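Local coordinates for cellulose biosynthesis protein BcsG (Salmonella typhimurium LT2, PDB 5OLT) that is required for cellulose biosynthesis and carries, in this extramembrane domain, a zinc site in a fold of the alkaline phosphatase family, at residues Q21-T26 / I363-K368; T47-L52 / A137-T142; S174-A179 / L192-R197. One frame throughout, in Å; residues are numbered along the deposited sequence. Where two conformers were deposited one is given.

Interaction 1. Residues Q21-T26 / I363-K368; sequences QTAPPT and IQYQGK
Q21 lies along Y365 at the tip of a beta hairpin, where the type I' turn Y365-K368 joins strands 360-365 and 368-373 of the small C-terminal antiparallel sheet. The two side chains run past each other in opposite directions, the Q21 amide plane turned 31° from the ring. CB of Q21 sits over one ring face, offset toward the rim and 3.9 Å from the centroid of Y365, a CH-pi contact. Extended beyond CG (chi2 179°), Q21 carries its amide to the hairpin backbone: its NE2 donates in the carbonyl plane, on a lone pair, to Q364 O at 2.9 Å, while OE1 takes the N-H of Q366 from above its carbonyl plane. Both ends of the amide are thus held and its rotation is fixed; a water further links OE1 to G367 N. Q366, also extended, reaches back and donates an N-H of its NE2 to Q21 O at 2.7 Å, nearly straight at 169°. P25 CB meets Y365 CD1 obliquely, and W33 of helix 27-42 packs edge-to-face with the same ring, joining the hairpin to the N-terminal helix. At the ring's edge Y365 OH donates to A23 O at 2.6 Å, from above the carbonyl plane.

Interaction 2. Residues T47-L52 / A137-T142; sequences TFPAQL and AKLGFT
The loop segment 47-52 bends around the C-terminal end of helix 132-138, coming nearest where the CA atoms of Q51 and L139 are 5.9 Å apart. That helix ends in a Schellman motif: G140, with positive phi, is the C' residue, its N bonded to A137 O and the N of F141 to L136 O. The chain then turns into strand 142-147, an outermost strand of the central mixed sheet. No hydrogen bond joins the two segments, and the contact is made by apolar groups around L139. With CG anti to its own carbonyl carbon (chi1 -68°), L139 sends its two methyls to different parts of the loop. CD1 of L139 meets the F48 ring obliquely, 3.9 Å from F48 CD2, and also approaches P49 CG. CD2 of L139 points into the bend of the loop, 3.5 Å from P49 O and 3.7 Å from Q51 CA. L52 crosses the L139 side chain at about a right angle, with L52 CG 4.1 Å from L139 CD2. Beyond L139, F48 packs on L136 and on S322 and V326 of helix 318-328, so the loop bridges two helices. F141, whose ring meets F59 edge-to-face, receives L52 only at a distance, L52 CD1 lying 4.4 Å from F141 CE1. The same L52 methyl comes closer to the backbone, 3.4 Å from L139 O.

Interaction 3. Residues S174-A179 / L192-R197; sequences SGLPTA and LAVLNR
R197 reaches from helix 191-203 across L176 to the backbone of S174. Its CB points toward the loop, and CG, anti to the backbone N (chi1 173°), carries the chain outward until a bend at chi3 (-67°) brings the guanidinium round. R197 NE passes 3.9 Å from L176 CD2. That methyl lies over the centre of one guanidinium face, 3.7 Å from R197 CZ. At the end of the group NH1 and NH2 of R197 both donate to S174 O, each at 2.8 Å and with the oxygen in the guanidinium plane. The shared acceptor bends both bonds, to about 144°. NH1 also bonds N172 O, so two carbonyls of one loop hold the charged end. This loop leads into strand 178-181, which pairs with strand 187-189 in a beta hairpin followed directly by helix 191-203; the contact thus folds the start of the hairpin back on the helix beyond it. L176 also turns its other methyl, CD1, to V194 CG2 at 3.8 Å, the two side chains crossing at about a right angle, and Y189 packs against both. One turn before R197 on the helix, A193 CB lies against CD and CG of P177, 3.6 Å from CD.

The three contacts lie at the surface, well apart. Interaction 1 joins regions near the two ends of the chain, 337 residues apart, and ties the loop before helix 27-42 to the C-terminal four-stranded sheet; both other contacts fall between its segments in sequence. Interaction 2 closes before interaction 3 opens, and their centres are 30 Å apart. Both border the central mixed sheet: interaction 2 leads into strand 142-147, and the helix of interaction 3 packs on the neighbouring strand 210-216. Interactions 1 and 3, with centres 47 Å apart, lie on opposite sides of the chain's centre. Helix 27-42 connects the first two. All three thus join peripheral elements to one another or to the sheet's flank, with no zinc ligand among their residues.

Interaction 1. Residues Q21-T26 / I363-K368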
loop_
_atom_site.group_PDB
_atom_site.type_symbol
_atom_site.label_atom_id
_atom_site.label_comp_id
_atom_site.label_asym_id
_atom_site.label_seq_id
_atom_site.Cartn_x
_atom_site.Cartn_y
_atom_site.Cartn_z
ATOM N N GLN A 21 -9.372 -18.774 -14.707
ATOM C CA GLN A 21 -8.206 -19.640 -14.905
ATOM C C GLN A 21 -8.607 -21.078 -15.106
ATOM O O GLN A 21 -8.043 -21.997 -14.497
ATOM C CB GLN A 21 -7.244 -19.555 -13.706
ATOM C CG GLN A 21 -6.758 -18.149 -13.473
ATOM C CD GLN A 21 -5.835 -18.045 -12.279
ATOM O OE1 GLN A 21 -5.920 -18.822 -11.304
ATOM N NE2 GLN A 21 -4.909 -17.102 -12.372
ATOM N N THR A 22 -9.574 -21.299 -15.979
ATOM C CA THR A 22 -10.021 -22.676 -16.214
ATOM C C THR A 22 -9.118 -23.453 -17.170
ATOM O O THR A 22 -9.024 -24.660 -17.036
ATOM C CB THR A 22 -11.468 -22.746 -16.718
ATOM O OG1 THR A 22 -11.577 -21.935 -17.884
ATOM C CG2 THR A 22 -12.433 -22.245 -15.649
ATOM N N ALA A 23 -8.444 -22.771 -18.103
ATOM C CA ALA A 23 -7.541 -23.465 -19.053
ATOM C C ALA A 23 -6.371 -24.173 -18.329
ATOM O O ALA A 23 -5.915 -23.683 -17.263
ATOM C CB ALA A 23 -6.994 -22.487 -20.087
ATOM N N PRO A 24 -5.856 -25.291 -18.889
ATOM C CA PRO A 24 -4.734 -25.974 -18.219
ATOM C C PRO A 24 -3.476 -25.103 -18.152
ATOM O O PRO A 24 -3.274 -24.270 -19.038
ATOM C CB PRO A 24 -4.518 -27.235 -19.070
ATOM C CG PRO A 24 -5.828 -27.427 -19.738
ATOM C CD PRO A 24 -6.297 -26.055 -20.082
ATOM N N PRO A 25 -2.670 -25.250 -17.086
ATOM C CA PRO A 25 -1.521 -24.366 -16.870
ATOM C C PRO A 25 -0.277 -24.553 -17.787
ATOM O O PRO A 25 0.847 -24.725 -17.314
ATOM C CB PRO A 25 -1.171 -24.619 -15.399
ATOM C CG PRO A 25 -1.599 -26.032 -15.159
ATOM C CD PRO A 25 -2.882 -26.148 -15.931
ATOM N N THR A 26 -0.462 -24.420 -19.080
ATOM C CA THR A 26 0.639 -24.465 -20.029
ATOM C C THR A 26 1.276 -23.086 -20.151
ATOM O O THR A 26 0.647 -22.059 -19.802
ATOM C CB THR A 26 0.129 -24.871 -21.421
ATOM O OG1 THR A 26 -0.781 -23.851 -21.874
ATOM C CG2 THR A 26 -0.591 -26.234 -21.362
ATOM N N ILE A 363 2.829 -15.110 -10.731
ATOM C CA ILE A 363 1.353 -15.196 -10.652
ATOM C C ILE A 363 0.944 -16.411 -9.847
ATOM O O ILE A 363 1.752 -17.320 -9.613
ATOM C CB ILE A 363 0.673 -15.260 -12.056
ATOM C CG1 ILE A 363 0.956 -16.603 -12.755
ATOM C CG2 ILE A 363 1.149 -14.055 -12.894
ATOM C CD1 ILE A 363 0.269 -16.768 -14.121
ATOM N N GLN A 364 -0.315 -16.403 -9.410
ATOM C CA GLN A 364 -0.975 -17.592 -8.875
ATOM C C GLN A 364 -1.919 -18.091 -9.951
ATOM O O GLN A 364 -2.721 -17.325 -10.460
ATOM C CB GLN A 364 -1.751 -17.272 -7.604
ATOM C CG GLN A 364 -0.886 -16.850 -6.436
ATOM C CD GLN A 364 -0.284 -18.019 -5.682
ATOM O OE1 GLN A 364 -0.616 -19.172 -5.921
ATOM N NE2 GLN A 364 0.577 -17.712 -4.750
ATOM N N TYR A 365 -1.826 -19.357 -10.300
ATOM C CA TYR A 365 -2.699 -19.898 -11.364
ATOM C C TYR A 365 -3.227 -21.215 -10.845
ATOM O O TYR A 365 -2.432 -22.108 -10.516
ATOM C CB TYR A 365 -1.918 -20.098 -12.683
ATOM C CG TYR A 365 -2.843 -20.367 -13.849
ATOM C CD1 TYR A 365 -3.297 -21.668 -14.100
ATOM C CD2 TYR A 365 -3.283 -19.320 -14.685
ATOM C CE1 TYR A 365 -4.185 -21.925 -15.148
ATOM C CE2 TYR A 365 -4.187 -19.558 -15.714
ATOM C CZ TYR A 365 -4.617 -20.872 -15.951
ATOM O OH TYR A 365 -5.501 -21.117 -16.985
ATOM N N GLN A 366 -4.561 -21.310 -10.754
ATOM C CA GLN A 366 -5.243 -22.436 -10.123
ATOM C C GLN A 366 -4.626 -22.756 -8.762
ATOM O O GLN A 366 -4.372 -23.918 -8.417
ATOM C CB GLN A 366 -5.272 -23.651 -11.054
ATOM C CG GLN A 366 -6.120 -23.392 -12.285
ATOM C CD GLN A 366 -6.117 -24.537 -13.272
ATOM O OE1 GLN A 366 -5.509 -25.571 -13.034
ATOM N NE2 GLN A 366 -6.791 -24.351 -14.386
ATOM N N GLY A 367 -4.334 -21.679 -8.025
ATOM C CA GLY A 367 -3.894 -21.774 -6.633
ATOM C C GLY A 367 -2.430 -22.113 -6.429
ATOM O O GLY A 367 -2.027 -22.346 -5.291
ATOM N N LYS A 368 -1.627 -22.117 -7.498
ATOM C CA LYS A 368 -0.215 -22.494 -7.391
ATOM C C LYS A 368 0.620 -21.348 -7.962
ATOM O O LYS A 368 0.223 -20.742 -8.953
ATOM C CB LYS A 368 0.079 -23.762 -8.199
ATOM C CG LYS A 368 -0.735 -24.989 -7.756
ATOM C CD LYS A 368 -0.476 -26.237 -8.608
ATOM C CE LYS A 368 1.012 -26.587 -8.724
ATOM N NZ LYS A 368 1.259 -28.052 -8.575
HETATM O O HOH W 1 -5.133 -18.830 -8.618
#

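Interaction 2. Residues T47-L52 / A137-T142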
loop_
_atom_site.group_PDB
_atom_site.type_symbol
_atom_site.label_atom_id
_atom_site.label_comp_id
_atom_site.label_asym_id
_atom_site.label_seq_id
_atom_site.Cartn_x
_atom_site.Cartn_y
_atom_site.Cartn_z
ATOM N N THR A 47 -13.274 6.417 -9.968
ATOM C CA THR A 47 -13.728 7.753 -10.410
ATOM C C THR A 47 -13.890 8.685 -9.218
ATOM O O THR A 47 -14.679 8.401 -8.316
ATOM C CB THR A 47 -15.007 7.680 -11.237
ATOM O OG1 THR A 47 -14.722 6.900 -12.404
ATOM C CG2 THR A 47 -15.438 9.061 -11.686
ATOM N N PHE A 48 -13.069 9.731 -9.200
ATOM C CA PHE A 48 -13.234 10.842 -8.250
ATOM C C PHE A 48 -14.322 11.808 -8.711
ATOM O O PHE A 48 -14.548 11.962 -9.917
ATOM C CB PHE A 48 -11.904 11.548 -8.017
ATOM C CG PHE A 48 -10.993 10.788 -7.099
ATOM C CD1 PHE A 48 -10.254 9.691 -7.569
ATOM C CD2 PHE A 48 -10.898 11.145 -5.750
ATOM C CE1 PHE A 48 -9.454 8.980 -6.704
ATOM C CE2 PHE A 48 -10.112 10.419 -4.876
ATOM C CZ PHE A 48 -9.358 9.338 -5.355
ATOM N N PRO A 49 -15.012 12.459 -7.757
ATOM C CA PRO A 49 -15.992 13.481 -8.175
ATOM C C PRO A 49 -15.307 14.668 -8.848
ATOM O O PRO A 49 -14.120 14.937 -8.592
ATOM C CB PRO A 49 -16.595 13.950 -6.850
ATOM C CG PRO A 49 -15.567 13.596 -5.814
ATOM C CD PRO A 49 -14.963 12.301 -6.294
ATOM N N ALA A 50 -16.077 15.379 -9.689
ATOM C CA ALA A 50 -15.610 16.570 -10.372
ATOM C C ALA A 50 -15.190 17.682 -9.396
ATOM O O ALA A 50 -14.179 18.354 -9.598
ATOM C CB ALA A 50 -16.693 17.063 -11.333
ATOM N N GLN A 51 -15.954 17.851 -8.322
ATOM C CA GLN A 51 -15.587 18.789 -7.248
ATOM C C GLN A 51 -16.250 18.251 -5.990
ATOM O O GLN A 51 -17.141 17.399 -6.068
ATOM C CB GLN A 51 -16.005 20.261 -7.543
ATOM C CG GLN A 51 -17.509 20.520 -7.568
ATOM C CD GLN A 51 -18.238 19.748 -8.659
ATOM O OE1 GLN A 51 -17.902 19.836 -9.842
ATOM N NE2 GLN A 51 -19.237 18.975 -8.259
ATOM N N LEU A 52 -15.813 18.746 -4.834
ATOM C CA LEU A 52 -16.452 18.363 -3.581
ATOM C C LEU A 52 -17.745 19.144 -3.404
ATOM O O LEU A 52 -17.794 20.307 -3.805
ATOM C CB LEU A 52 -15.510 18.637 -2.411
ATOM C CG LEU A 52 -14.232 17.796 -2.384
ATOM C CD1 LEU A 52 -13.369 18.176 -1.183
ATOM C CD2 LEU A 52 -14.558 16.308 -2.389
ATOM N N ALA A 137 -5.258 16.479 -4.934
ATOM C CA ALA A 137 -4.829 17.888 -5.068
ATOM C C ALA A 137 -5.879 18.690 -5.827
ATOM O O ALA A 137 -6.170 19.841 -5.457
ATOM C CB ALA A 137 -3.494 18.006 -5.765
ATOM N N LYS A 138 -6.459 18.076 -6.860
ATOM C CA LYS A 138 -7.507 18.685 -7.694
ATOM C C LYS A 138 -8.726 19.083 -6.870
ATOM O O LYS A 138 -9.399 20.080 -7.175
ATOM C CB LYS A 138 -7.926 17.711 -8.811
ATOM C CG LYS A 138 -7.019 17.738 -10.029
ATOM C CD LYS A 138 -7.153 16.514 -10.924
ATOM C CE LYS A 138 -8.593 16.071 -11.142
ATOM N NZ LYS A 138 -8.679 15.072 -12.250
ATOM N N LEU A 139 -8.985 18.310 -5.810
ATOM C CA LEU A 139 -10.138 18.505 -4.927
ATOM C C LEU A 139 -9.808 19.340 -3.694
ATOM O O LEU A 139 -10.630 19.399 -2.763
ATOM C CB LEU A 139 -10.703 17.148 -4.502
ATOM C CG LEU A 139 -11.354 16.326 -5.615
ATOM C CD1 LEU A 139 -11.584 14.898 -5.126
ATOM C CD2 LEU A 139 -12.663 16.932 -6.092
ATOM N N GLY A 140 -8.628 19.970 -3.676
ATOM C CA GLY A 140 -8.272 20.924 -2.625
ATOM C C GLY A 140 -7.457 20.347 -1.481
ATOM O O GLY A 140 -7.264 21.019 -0.448
ATOM N N PHE A 141 -6.953 19.114 -1.632
ATOM C CA PHE A 141 -6.079 18.562 -0.597
ATOM C C PHE A 141 -4.633 19.006 -0.833
ATOM O O PHE A 141 -4.049 18.708 -1.897
ATOM C CB PHE A 141 -6.108 17.028 -0.584
ATOM C CG PHE A 141 -7.409 16.424 -0.122
ATOM C CD1 PHE A 141 -8.551 16.429 -0.936
ATOM C CD2 PHE A 141 -7.484 15.791 1.130
ATOM C CE1 PHE A 141 -9.737 15.840 -0.517
ATOM C CE2 PHE A 141 -8.683 15.212 1.549
ATOM C CZ PHE A 141 -9.815 15.241 0.734
ATOM N N THR A 142 -4.042 19.663 0.154
ATOM C CA THR A 142 -2.640 20.050 0.134
ATOM C C THR A 142 -1.803 18.761 0.114
ATOM O O THR A 142 -2.084 17.849 0.885
ATOM C CB THR A 142 -2.357 20.876 1.397
ATOM O OG1 THR A 142 -3.146 22.072 1.333
ATOM C CG2 THR A 142 -0.898 21.297 1.507
#

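Interaction 3. Residues S174-A179 / L192-R197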
loop_
_atom_site.group_PDB
_atom_site.type_symbol
_atom_site.label_atom_id
_atom_site.label_comp_id
_atom_site.label_asym_id
_atom_site.label_seq_id
_atom_site.Cartn_x
_atom_site.Cartn_y
_atom_site.Cartn_z
ATOM N N SER A 174 15.337 18.674 9.571
ATOM C CA SER A 174 16.315 19.259 10.512
ATOM C C SER A 174 15.851 19.053 11.938
ATOM O O SER A 174 14.661 19.237 12.237
ATOM C CB SER A 174 16.476 20.774 10.294
ATOM O OG SER A 174 16.868 21.057 8.973
ATOM N N GLY A 175 16.783 18.694 12.827
ATOM C CA GLY A 175 16.458 18.590 14.241
ATOM C C GLY A 175 15.797 17.283 14.646
ATOM O O GLY A 175 15.517 17.090 15.815
ATOM N N LEU A 176 15.524 16.392 13.692
ATOM C CA LEU A 176 14.927 15.114 14.067
ATOM C C LEU A 176 15.947 14.175 14.690
ATOM O O LEU A 176 17.068 14.136 14.242
ATOM C CB LEU A 176 14.318 14.430 12.848
ATOM C CG LEU A 176 13.090 15.087 12.214
ATOM C CD1 LEU A 176 12.805 14.345 10.922
ATOM C CD2 LEU A 176 11.896 15.033 13.165
ATOM N N PRO A 177 15.541 13.402 15.720
ATOM C CA PRO A 177 16.479 12.429 16.264
ATOM C C PRO A 177 16.695 11.256 15.311
ATOM O O PRO A 177 15.800 10.884 14.545
ATOM C CB PRO A 177 15.820 11.965 17.566
ATOM C CG PRO A 177 14.399 12.335 17.463
ATOM C CD PRO A 177 14.234 13.365 16.407
ATOM N N THR A 178 17.894 10.722 15.323
ATOM C CA THR A 178 18.254 9.567 14.512
ATOM C C THR A 178 17.975 8.290 15.300
ATOM O O THR A 178 18.422 8.124 16.459
ATOM C CB THR A 178 19.739 9.667 14.158
ATOM O OG1 THR A 178 19.900 10.761 13.256
ATOM C CG2 THR A 178 20.247 8.416 13.456
ATOM N N ALA A 179 17.202 7.386 14.700
ATOM C CA ALA A 179 16.917 6.088 15.311
ATOM C C ALA A 179 17.915 5.006 14.892
ATOM O O ALA A 179 18.292 4.138 15.727
ATOM C CB ALA A 179 15.529 5.681 14.921
ATOM N N LEU A 192 8.254 8.217 15.355
ATOM C CA LEU A 192 7.333 8.983 16.187
ATOM C C LEU A 192 7.666 10.458 16.101
ATOM O O LEU A 192 6.741 11.284 16.080
ATOM C CB LEU A 192 7.365 8.467 17.618
ATOM C CG LEU A 192 6.379 9.069 18.620
ATOM C CD1 LEU A 192 4.948 8.977 18.076
ATOM C CD2 LEU A 192 6.547 8.383 19.980
ATOM N N ALA A 193 8.958 10.812 16.051
ATOM C CA ALA A 193 9.332 12.237 15.909
ATOM C C ALA A 193 8.868 12.821 14.574
ATOM O O ALA A 193 8.350 13.939 14.530
ATOM C CB ALA A 193 10.825 12.418 16.070
ATOM N N VAL A 194 9.020 12.052 13.486
ATOM C CA VAL A 194 8.542 12.497 12.180
ATOM C C VAL A 194 7.015 12.706 12.224
ATOM O O VAL A 194 6.503 13.710 11.719
ATOM C CB VAL A 194 8.891 11.460 11.082
ATOM C CG1 VAL A 194 8.250 11.837 9.759
ATOM C CG2 VAL A 194 10.403 11.358 10.882
ATOM N N LEU A 195 6.286 11.767 12.832
ATOM C CA LEU A 195 4.820 11.822 12.851
ATOM C C LEU A 195 4.357 12.970 13.751
ATOM O O LEU A 195 3.382 13.629 13.421
ATOM C CB LEU A 195 4.228 10.487 13.323
ATOM C CG LEU A 195 4.325 9.402 12.253
ATOM C CD1 LEU A 195 4.190 8.023 12.921
ATOM C CD2 LEU A 195 3.232 9.605 11.186
ATOM N N ASN A 196 5.026 13.180 14.878
ATOM C CA ASN A 196 4.636 14.289 15.761
ATOM C C ASN A 196 4.872 15.653 15.107
ATOM O O ASN A 196 4.068 16.586 15.301
ATOM C CB ASN A 196 5.341 14.185 17.091
ATOM C CG ASN A 196 4.627 13.235 18.034
ATOM O OD1 ASN A 196 3.405 13.051 17.964
ATOM N ND2 ASN A 196 5.383 12.639 18.941
ATOM N N ARG A 197 5.937 15.762 14.327
ATOM C CA ARG A 197 6.205 16.987 13.566
ATOM C C ARG A 197 5.097 17.212 12.539
ATOM O O ARG A 197 4.584 18.313 12.364
ATOM C CB ARG A 197 7.594 16.921 12.912
ATOM C CG ARG A 197 7.842 18.103 11.969
ATOM C CD ARG A 197 9.282 18.158 11.507
ATOM N NE ARG A 197 10.192 18.476 12.621
ATOM C CZ ARG A 197 11.502 18.669 12.501
ATOM N NH1 ARG A 197 12.096 18.603 11.315
ATOM N NH2 ARG A 197 12.219 18.965 13.592
#